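Putative laminarinase (Phanerochaete chrysosporium, PDB 2W52) probably hydrolyses beta-1,3-glucosidic bonds in glucans such as laminarin, as a secreted member of glycoside hydrolase family 16. Local coordinates at residues 30-35 with 65-70; 69-74 with 251-256; 101-106 with 115-120. One frame throughout, in Å; residues are numbered along the deposited sequence.

Contact 1: residues 30-35 with 65-70; sequences RVNYVD and SGPGRN
Three backbone-level links join residues 30-32 to Gly68 and Arg69. Arg69 N donates to Arg30 O (3.0 Å) and Asn32 N donates to Arg69 O (2.9 Å), so Arg69 is gripped by both of its peptide groups. The third link is indirect: a water takes the N-H of Gly68 and donates a hydrogen bond to Val31 O. Two CA-H...O contacts accompany these bonds, and in the shorter one Asn70 CA lies 3.3 Å from Asn32 O.

With Val31 paired to Arg69 and Asn32 to Asn70, the pattern is that of a parallel bridge, a departure from the antiparallel pairing that prevails in the curved beta-sandwich (jelly roll) of family 16. Here 31-33 runs beside the start of strand 69-76.

Amide pairing follows the same register. Asn32 ND2 gives a fairly straight bond (2.9 Å, 161° at the hydrogen) to Asn70 OD1; the oxygen lies in the Asn32 amide plane, although the two amides are turned 41° apart. The Val34 side chain crosses that of Asn70 at about a right angle, Val34 CG1 lying 3.9 Å from Asn70 OD1.

The charged end is Arg30. Its chain, bent at chi2 (56°), lays the guanidinium over Gly68 CA, which sits against one face, while NH1 bonds edge-on to Gly66 O at 2.8 Å. NH2 adds a weak second bond to that oxygen, and Asn278 takes NE. The guanidinium of Arg69 leads away from the contact to Asp57, Thr60 and Val277.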
# COMPACT_ATOMS: atom_id res chain seq x y z
N ARG A 30 -0.21 -4.35 -16.51
CA ARG A 30 0.05 -3.59 -17.75
C ARG A 30 0.83 -2.33 -17.39
O ARG A 30 0.32 -1.20 -17.52
CB ARG A 30 -1.26 -3.24 -18.46
CG ARG A 30 -1.10 -2.59 -19.84
CD ARG A 30 -0.29 -3.46 -20.80
NE ARG A 30 -0.18 -2.77 -22.10
CZ ARG A 30 0.85 -2.90 -22.94
NH1 ARG A 30 1.87 -3.74 -22.67
NH2 ARG A 30 0.85 -2.21 -24.08
N VAL A 31 2.08 -2.54 -16.97
CA VAL A 31 2.89 -1.48 -16.36
C VAL A 31 4.32 -1.58 -16.84
O VAL A 31 4.82 -2.67 -17.15
CB VAL A 31 2.80 -1.56 -14.80
CG1 VAL A 31 3.51 -2.83 -14.24
CG2 VAL A 31 3.38 -0.27 -14.13
N ASN A 32 4.98 -0.43 -16.93
CA ASN A 32 6.41 -0.36 -17.16
C ASN A 32 6.99 0.45 -15.99
O ASN A 32 6.89 1.71 -15.93
CB ASN A 32 6.68 0.33 -18.49
CG ASN A 32 8.15 0.34 -18.83
OD1 ASN A 32 8.79 -0.72 -18.90
ND2 ASN A 32 8.70 1.51 -19.06
N TYR A 33 7.51 -0.28 -15.01
CA TYR A 33 8.13 0.35 -13.86
C TYR A 33 9.48 0.93 -14.29
O TYR A 33 10.39 0.19 -14.68
CB TYR A 33 8.35 -0.68 -12.78
CG TYR A 33 7.11 -1.00 -11.95
CD1 TYR A 33 6.25 0.02 -11.52
CD2 TYR A 33 6.85 -2.32 -11.54
CE1 TYR A 33 5.14 -0.27 -10.68
CE2 TYR A 33 5.76 -2.63 -10.72
CZ TYR A 33 4.91 -1.59 -10.28
OH TYR A 33 3.84 -1.87 -9.46
N VAL A 34 9.59 2.25 -14.20
CA VAL A 34 10.78 2.96 -14.64
C VAL A 34 11.76 3.23 -13.50
O VAL A 34 11.40 3.23 -12.32
CB VAL A 34 10.41 4.28 -15.35
CG1 VAL A 34 9.55 3.97 -16.60
CG2 VAL A 34 9.72 5.25 -14.40
N ASP A 35 13.03 3.42 -13.86
CA ASP A 35 13.99 3.69 -12.83
C ASP A 35 13.89 5.13 -12.32
O ASP A 35 13.09 5.94 -12.79
CB ASP A 35 15.41 3.29 -13.27
CG ASP A 35 16.05 4.29 -14.24
OD1 ASP A 35 17.27 4.16 -14.46
OD2 ASP A 35 15.36 5.20 -14.76
N SER A 65 1.95 -3.87 -28.53
CA SER A 65 3.07 -4.83 -28.37
C SER A 65 4.26 -4.37 -27.52
O SER A 65 5.17 -5.18 -27.21
CB SER A 65 3.58 -5.34 -29.72
OG SER A 65 2.99 -6.58 -30.02
N GLY A 66 4.26 -3.09 -27.17
CA GLY A 66 5.28 -2.51 -26.33
C GLY A 66 4.94 -2.71 -24.86
O GLY A 66 3.95 -3.35 -24.52
N PRO A 67 5.81 -2.19 -23.99
CA PRO A 67 5.63 -2.28 -22.55
C PRO A 67 4.38 -1.55 -22.05
O PRO A 67 3.76 -0.80 -22.79
CB PRO A 67 6.90 -1.63 -21.99
CG PRO A 67 7.88 -1.65 -23.16
CD PRO A 67 7.06 -1.48 -24.36
N GLY A 68 4.04 -1.80 -20.79
CA GLY A 68 2.84 -1.19 -20.22
C GLY A 68 2.96 0.28 -19.88
O GLY A 68 3.93 0.95 -20.25
N ARG A 69 1.96 0.78 -19.15
CA ARG A 69 1.89 2.21 -18.86
C ARG A 69 3.00 2.54 -17.86
O ARG A 69 3.17 1.84 -16.84
CB ARG A 69 0.49 2.57 -18.35
CG ARG A 69 0.28 4.05 -18.04
CD ARG A 69 -1.18 4.49 -18.06
NE ARG A 69 -1.76 4.32 -19.40
CZ ARG A 69 -1.49 5.14 -20.44
NH1 ARG A 69 -0.71 6.21 -20.30
NH2 ARG A 69 -2.03 4.88 -21.63
N ASN A 70 3.76 3.60 -18.15
CA ASN A 70 4.88 3.97 -17.25
C ASN A 70 4.32 4.31 -15.88
O ASN A 70 3.29 5.00 -15.74
CB ASN A 70 5.65 5.18 -17.80
CG ASN A 70 6.51 4.82 -19.00
OD1 ASN A 70 6.74 3.63 -19.29
ND2 ASN A 70 7.00 5.85 -19.71
O HOH W 1 5.36 -3.84 -19.50

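Contact 2: residues 69-74 with 251-256; sequences RNSVRI and LTFCGD. With BGC (beta-D-glucopyranose), chain C; BGC (beta-D-glucopyranose), chain B.
Ser71 carries its OG opposite the backbone N (chi1 -169°), and this rotation directs the hydroxyl across to Leu251 O, to which it donates at 2.8 Å. Phe253, with CG swung to the side of its own N and opposite its carbonyl (chi1 -58°), brings CE1 and CZ against the aliphatic part of Arg69. The two strands belong to one mixed sheet of the family 16 beta-sandwich, and the short segments 69-71 and 251-253 run nearly antiparallel.

Their axes are still 7.7 Å apart at closest approach, farther than directly bonded strands would be. The evidence for divergence is in the bonds: near Val72 the backbones meet, Leu251 N donating to Val72 O at 3.2 Å and sitting almost on the extension of the Val72 C=O bond, whereas toward Arg69 side chains bridge the gap. The hydroxyl of Ser71 does so first, lying also close to Leu251 CB. Next, Ser71 CB and the Arg69 methylenes approach the Phe253 ring obliquely; Arg69 CB and Phe253 CE1 are 4.0 Å apart, and CG and CD follow the ring at similar range. The guanidinium plane stands almost perpendicular to that ring, its nitrogens held by Asp57, Thr60 and Val277. Phe284 packs edge-to-face with Phe253.

Beyond the strand, the disulfide of Cys254 with Cys273 ties the turn leading to Asp256, which lies past the strand's end, beside bound sugar. C1 of the chain C glucose is 1.4 Å from O3 of the chain B glucose, a covalent 1,3 linkage; both units are beta-D-glucopyranose. At that junction Asp256 CB lies 3.2 Å from O3 of chain B, while Asp256 OD2 accepts a 2.9 Å hydrogen bond from O2 of the chain C glucose.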
# COMPACT_ATOMS: atom_id res chain seq x y z
N ARG A 69 1.96 0.78 -19.15
CA ARG A 69 1.89 2.21 -18.86
C ARG A 69 3.00 2.54 -17.86
O ARG A 69 3.17 1.84 -16.84
CB ARG A 69 0.49 2.57 -18.35
CG ARG A 69 0.28 4.05 -18.04
CD ARG A 69 -1.18 4.49 -18.06
NE ARG A 69 -1.76 4.32 -19.40
CZ ARG A 69 -1.49 5.14 -20.44
NH1 ARG A 69 -0.71 6.21 -20.30
NH2 ARG A 69 -2.03 4.88 -21.63
N ASN A 70 3.76 3.60 -18.15
CA ASN A 70 4.88 3.97 -17.25
C ASN A 70 4.32 4.31 -15.88
O ASN A 70 3.29 5.00 -15.74
CB ASN A 70 5.65 5.18 -17.80
CG ASN A 70 6.51 4.82 -19.00
OD1 ASN A 70 6.74 3.63 -19.29
ND2 ASN A 70 7.00 5.85 -19.71
N SER A 71 5.02 3.82 -14.86
CA SER A 71 4.61 4.03 -13.47
C SER A 71 5.82 3.77 -12.60
O SER A 71 6.92 3.49 -13.10
CB SER A 71 3.45 3.11 -13.08
OG SER A 71 2.92 3.52 -11.82
N VAL A 72 5.63 3.84 -11.29
CA VAL A 72 6.76 3.71 -10.37
C VAL A 72 6.44 2.78 -9.20
O VAL A 72 5.27 2.62 -8.79
CB VAL A 72 7.20 5.08 -9.81
CG1 VAL A 72 7.66 6.01 -10.96
CG2 VAL A 72 6.08 5.74 -9.00
N ARG A 73 7.52 2.19 -8.68
CA ARG A 73 7.48 1.32 -7.50
C ARG A 73 8.74 1.68 -6.70
O ARG A 73 9.87 1.38 -7.11
CB ARG A 73 7.58 -0.14 -7.94
CG ARG A 73 7.72 -1.11 -6.79
CD ARG A 73 7.34 -2.54 -7.24
NE ARG A 73 7.87 -3.59 -6.34
CZ ARG A 73 7.32 -4.81 -6.18
NH1 ARG A 73 6.20 -5.14 -6.81
NH2 ARG A 73 7.91 -5.70 -5.40
N ILE A 74 8.55 2.38 -5.59
CA ILE A 74 9.70 2.77 -4.78
C ILE A 74 9.85 1.88 -3.56
O ILE A 74 8.85 1.40 -3.02
CB ILE A 74 9.69 4.31 -4.40
CG1 ILE A 74 8.53 4.66 -3.46
CG2 ILE A 74 9.63 5.17 -5.68
CD1 ILE A 74 8.68 6.05 -2.84
N LEU A 251 2.34 1.71 -7.95
CA LEU A 251 1.08 1.71 -8.67
C LEU A 251 1.26 0.81 -9.90
O LEU A 251 2.07 1.11 -10.78
CB LEU A 251 0.70 3.11 -9.11
CG LEU A 251 -0.42 3.20 -10.16
CD1 LEU A 251 -1.75 2.72 -9.63
CD2 LEU A 251 -0.59 4.65 -10.65
N THR A 252 0.55 -0.32 -9.89
CA THR A 252 0.46 -1.11 -11.13
C THR A 252 -0.95 -0.98 -11.76
O THR A 252 -1.82 -0.27 -11.23
CB THR A 252 0.92 -2.58 -10.91
OG1 THR A 252 1.16 -3.19 -12.19
CG2 THR A 252 -0.14 -3.39 -10.15
N PHE A 253 -1.15 -1.67 -12.87
CA PHE A 253 -2.43 -1.69 -13.57
C PHE A 253 -2.77 -3.11 -13.98
O PHE A 253 -1.87 -3.87 -14.37
CB PHE A 253 -2.34 -0.86 -14.87
CG PHE A 253 -1.95 0.56 -14.65
CD1 PHE A 253 -0.61 0.97 -14.70
CD2 PHE A 253 -2.95 1.51 -14.45
CE1 PHE A 253 -0.28 2.33 -14.48
CE2 PHE A 253 -2.65 2.84 -14.25
CZ PHE A 253 -1.32 3.24 -14.26
N CYS A 254 -4.06 -3.44 -13.90
CA CYS A 254 -4.52 -4.76 -14.37
C CYS A 254 -3.77 -5.86 -13.60
O CYS A 254 -3.63 -5.75 -12.36
CB CYS A 254 -4.37 -4.87 -15.91
SG CYS A 254 -5.08 -3.47 -16.82
N GLY A 255 -3.29 -6.89 -14.29
CA GLY A 255 -2.51 -7.94 -13.61
C GLY A 255 -3.33 -8.88 -12.73
O GLY A 255 -4.55 -8.95 -12.86
N ASP A 256 -2.62 -9.61 -11.86
CA ASP A 256 -3.17 -10.78 -11.10
C ASP A 256 -4.54 -10.49 -10.47
O ASP A 256 -5.46 -11.31 -10.54
CB ASP A 256 -2.23 -11.18 -9.94
CG ASP A 256 -0.88 -11.72 -10.38
OD1 ASP A 256 -0.69 -11.99 -11.59
OD2 ASP A 256 -0.02 -11.90 -9.46
C2 BGC C . -1.53 -11.31 -6.24
C3 BGC C . -1.41 -10.73 -4.82
C4 BGC C . -2.78 -10.26 -4.31
C5 BGC C . -3.88 -11.30 -4.50
C6 BGC C . -5.26 -10.70 -4.21
C1 BGC C . -2.62 -12.38 -6.23
O2 BGC C . -0.28 -11.89 -6.61
O3 BGC C . -0.44 -9.65 -4.80
O4 BGC C . -2.60 -9.97 -2.93
O5 BGC C . -3.87 -11.77 -5.86
O6 BGC C . -6.26 -11.71 -4.37
C2 BGC B . -2.77 -15.41 -8.01
C3 BGC B . -3.56 -14.25 -7.41
C4 BGC B . -4.88 -14.01 -8.16
C5 BGC B . -5.66 -15.32 -8.31
C6 BGC B . -6.88 -15.13 -9.20
C1 BGC B . -3.67 -16.65 -8.16
O2 BGC B . -1.64 -15.71 -7.17
O3 BGC B . -2.74 -13.07 -7.40
O4 BGC B . -5.70 -13.02 -7.50
O5 BGC B . -4.81 -16.28 -8.95
O6 BGC B . -7.61 -16.36 -9.27

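Contact 3: residues 101-106 with 115-120; sequences AAWETD and EVDIIE. With BGC (beta-D-glucopyranose), chain D.
Trp103 and Glu115 meet beside a bound glucose: Glu115 OE2 lies 3.5 Å from Trp103 CE3, the carboxylate plane turned 46° from the indole. The chain D sugar joins them, its O1 donating to Glu115 OE2 at 2.9 Å and its O5 approaching Trp103 CH2 to 3.3 Å, with O6 at the ring edge. Asp117 runs alongside Trp103, its OD1 3.5 Å from Trp103 CB.

The next shell fixes these groups. Trp110 donates to Glu115 OE1, Asn250 takes Trp103 NE1, and Trp99 binds Glu120 OE2. Glu104 N and O exchange bonds with Val116, putting Trp103, Glu115 and Asp117 on one face of the hairpin; on the other, Glu104 CB packs along Val116 CG1, and His83 holds Glu104 OE2.

Farther along, Ile118 N and Ile119 N both donate to Ala102 O, each at 3.0 Å and in its carbonyl plane. This classic beta bulge shifts the register by one residue, so that Glu120 shares the face of Glu115 and Asp117 despite the odd spacing from Asp117.

EVDIIE fits the ExDxxE signature of bulge-type, retaining family 16 enzymes, making Glu115 probably the nucleophile and Glu120 the acid/base. Glu115 OE1 lies 3.2 Å from anomeric C1 of the chain D glucose, a closeness expected near the nucleophile that does not itself demonstrate retention.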
# COMPACT_ATOMS: atom_id res chain seq x y z
N ALA A 101 -0.56 0.33 -4.06
CA ALA A 101 -0.31 -0.32 -2.75
C ALA A 101 0.76 0.43 -1.98
O ALA A 101 1.70 0.94 -2.57
CB ALA A 101 0.10 -1.79 -2.92
N ALA A 102 0.60 0.48 -0.65
CA ALA A 102 1.67 0.83 0.29
C ALA A 102 1.80 -0.36 1.21
O ALA A 102 0.82 -0.80 1.77
CB ALA A 102 1.31 2.07 1.11
N TRP A 103 3.00 -0.91 1.35
CA TRP A 103 3.11 -2.25 1.96
C TRP A 103 4.54 -2.51 2.39
O TRP A 103 5.41 -1.67 2.16
CB TRP A 103 2.64 -3.35 0.97
CG TRP A 103 3.30 -3.32 -0.40
CD1 TRP A 103 3.28 -2.30 -1.34
CD2 TRP A 103 3.96 -4.42 -1.03
NE1 TRP A 103 3.95 -2.71 -2.49
CE2 TRP A 103 4.37 -4.01 -2.32
CE3 TRP A 103 4.24 -5.73 -0.61
CZ2 TRP A 103 5.03 -4.88 -3.22
CZ3 TRP A 103 4.90 -6.60 -1.51
CH2 TRP A 103 5.30 -6.15 -2.78
N GLU A 104 4.78 -3.65 3.04
CA GLU A 104 6.13 -4.07 3.40
C GLU A 104 6.32 -5.54 3.03
O GLU A 104 5.39 -6.34 3.13
CB GLU A 104 6.36 -3.95 4.91
CG GLU A 104 6.22 -2.49 5.41
CD GLU A 104 6.64 -2.32 6.85
OE1 GLU A 104 6.88 -3.32 7.55
OE2 GLU A 104 6.73 -1.14 7.31
N THR A 105 7.52 -5.88 2.61
CA THR A 105 7.86 -7.28 2.37
C THR A 105 9.38 -7.44 2.31
O THR A 105 10.13 -6.47 2.32
CB THR A 105 7.22 -7.78 1.05
OG1 THR A 105 7.23 -9.22 1.00
CG2 THR A 105 7.93 -7.19 -0.19
N ASP A 106 9.81 -8.70 2.24
CA ASP A 106 11.17 -9.06 1.88
C ASP A 106 11.07 -9.77 0.51
O ASP A 106 10.70 -10.93 0.43
CB ASP A 106 11.70 -10.01 2.97
CG ASP A 106 13.14 -10.42 2.74
OD1 ASP A 106 13.62 -10.33 1.58
OD2 ASP A 106 13.78 -10.87 3.75
N GLU A 115 4.74 -10.55 4.20
CA GLU A 115 4.26 -9.39 3.44
C GLU A 115 3.09 -8.81 4.22
O GLU A 115 2.20 -9.54 4.64
CB GLU A 115 3.78 -9.83 2.05
CG GLU A 115 3.02 -8.72 1.30
CD GLU A 115 2.53 -9.12 -0.11
OE1 GLU A 115 2.83 -10.25 -0.57
OE2 GLU A 115 1.82 -8.30 -0.74
N VAL A 116 3.11 -7.50 4.43
CA VAL A 116 1.94 -6.82 5.03
C VAL A 116 1.51 -5.69 4.09
O VAL A 116 2.29 -4.77 3.81
CB VAL A 116 2.20 -6.28 6.48
CG1 VAL A 116 3.41 -5.45 6.54
CG2 VAL A 116 1.00 -5.46 6.98
N ASP A 117 0.27 -5.84 3.58
CA ASP A 117 -0.32 -4.85 2.68
C ASP A 117 -1.11 -3.89 3.54
O ASP A 117 -2.06 -4.31 4.23
CB ASP A 117 -1.18 -5.52 1.61
CG ASP A 117 -0.39 -6.57 0.83
OD1 ASP A 117 0.80 -6.30 0.54
OD2 ASP A 117 -0.94 -7.64 0.53
N ILE A 118 -0.69 -2.63 3.55
CA ILE A 118 -1.25 -1.64 4.48
C ILE A 118 -2.36 -0.81 3.80
O ILE A 118 -3.44 -0.64 4.35
CB ILE A 118 -0.13 -0.74 5.04
CG1 ILE A 118 0.96 -1.56 5.75
CG2 ILE A 118 -0.72 0.40 5.93
CD1 ILE A 118 2.25 -0.75 5.95
N ILE A 119 -2.06 -0.33 2.59
CA ILE A 119 -3.04 0.34 1.72
C ILE A 119 -3.07 -0.47 0.43
O ILE A 119 -2.05 -0.68 -0.17
CB ILE A 119 -2.65 1.78 1.38
CG1 ILE A 119 -2.30 2.57 2.66
CG2 ILE A 119 -3.83 2.45 0.60
CD1 ILE A 119 -1.82 4.01 2.43
N GLU A 120 -4.24 -0.93 0.02
CA GLU A 120 -4.31 -1.72 -1.21
C GLU A 120 -5.74 -1.89 -1.67
O GLU A 120 -6.64 -2.14 -0.85
CB GLU A 120 -3.71 -3.14 -0.99
CG GLU A 120 -3.46 -3.89 -2.33
CD GLU A 120 -2.97 -5.32 -2.18
OE1 GLU A 120 -3.15 -5.93 -1.09
OE2 GLU A 120 -2.44 -5.87 -3.18
C2 BGC D . 3.25 -10.54 -4.99
C3 BGC D . 4.36 -11.56 -5.31
C4 BGC D . 5.77 -10.92 -5.29
C5 BGC D . 5.94 -10.19 -3.96
C6 BGC D . 7.28 -9.47 -3.85
C1 BGC D . 3.56 -9.87 -3.67
O1 BGC D . 2.57 -8.85 -3.45
O2 BGC D . 1.94 -11.12 -4.95
O3 BGC D . 4.05 -12.07 -6.59
O4 BGC D . 6.83 -11.89 -5.39
O5 BGC D . 4.85 -9.27 -3.79
O6 BGC D . 7.44 -8.55 -4.96

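The contacts step across one sheet toward the sugar-binding cleft. Contacts 1 and 2 share Arg69 and Asn70 on strand 69-76, their centres about 8 Å apart; Arg30 N to Phe253 O, 2.8 Å, is a probable hydrogen bond between them. Strands 246-253 and 98-105 are neighbours, carrying the sheet on to contact 3, whose centre is about 14 Å from that of contact 2 and 21 Å from that of contact 1. Arg73 of contact 2 spans part of this interval: its NH2 lies 3.7 Å from Trp103 CZ2 and hydrogen-bonds O6 of the chain D glucose. Contacts 2 and 3 therefore both reach sugar, whereas in contact 1 the Val31 side chain remains about 12 Å from a bound glucose.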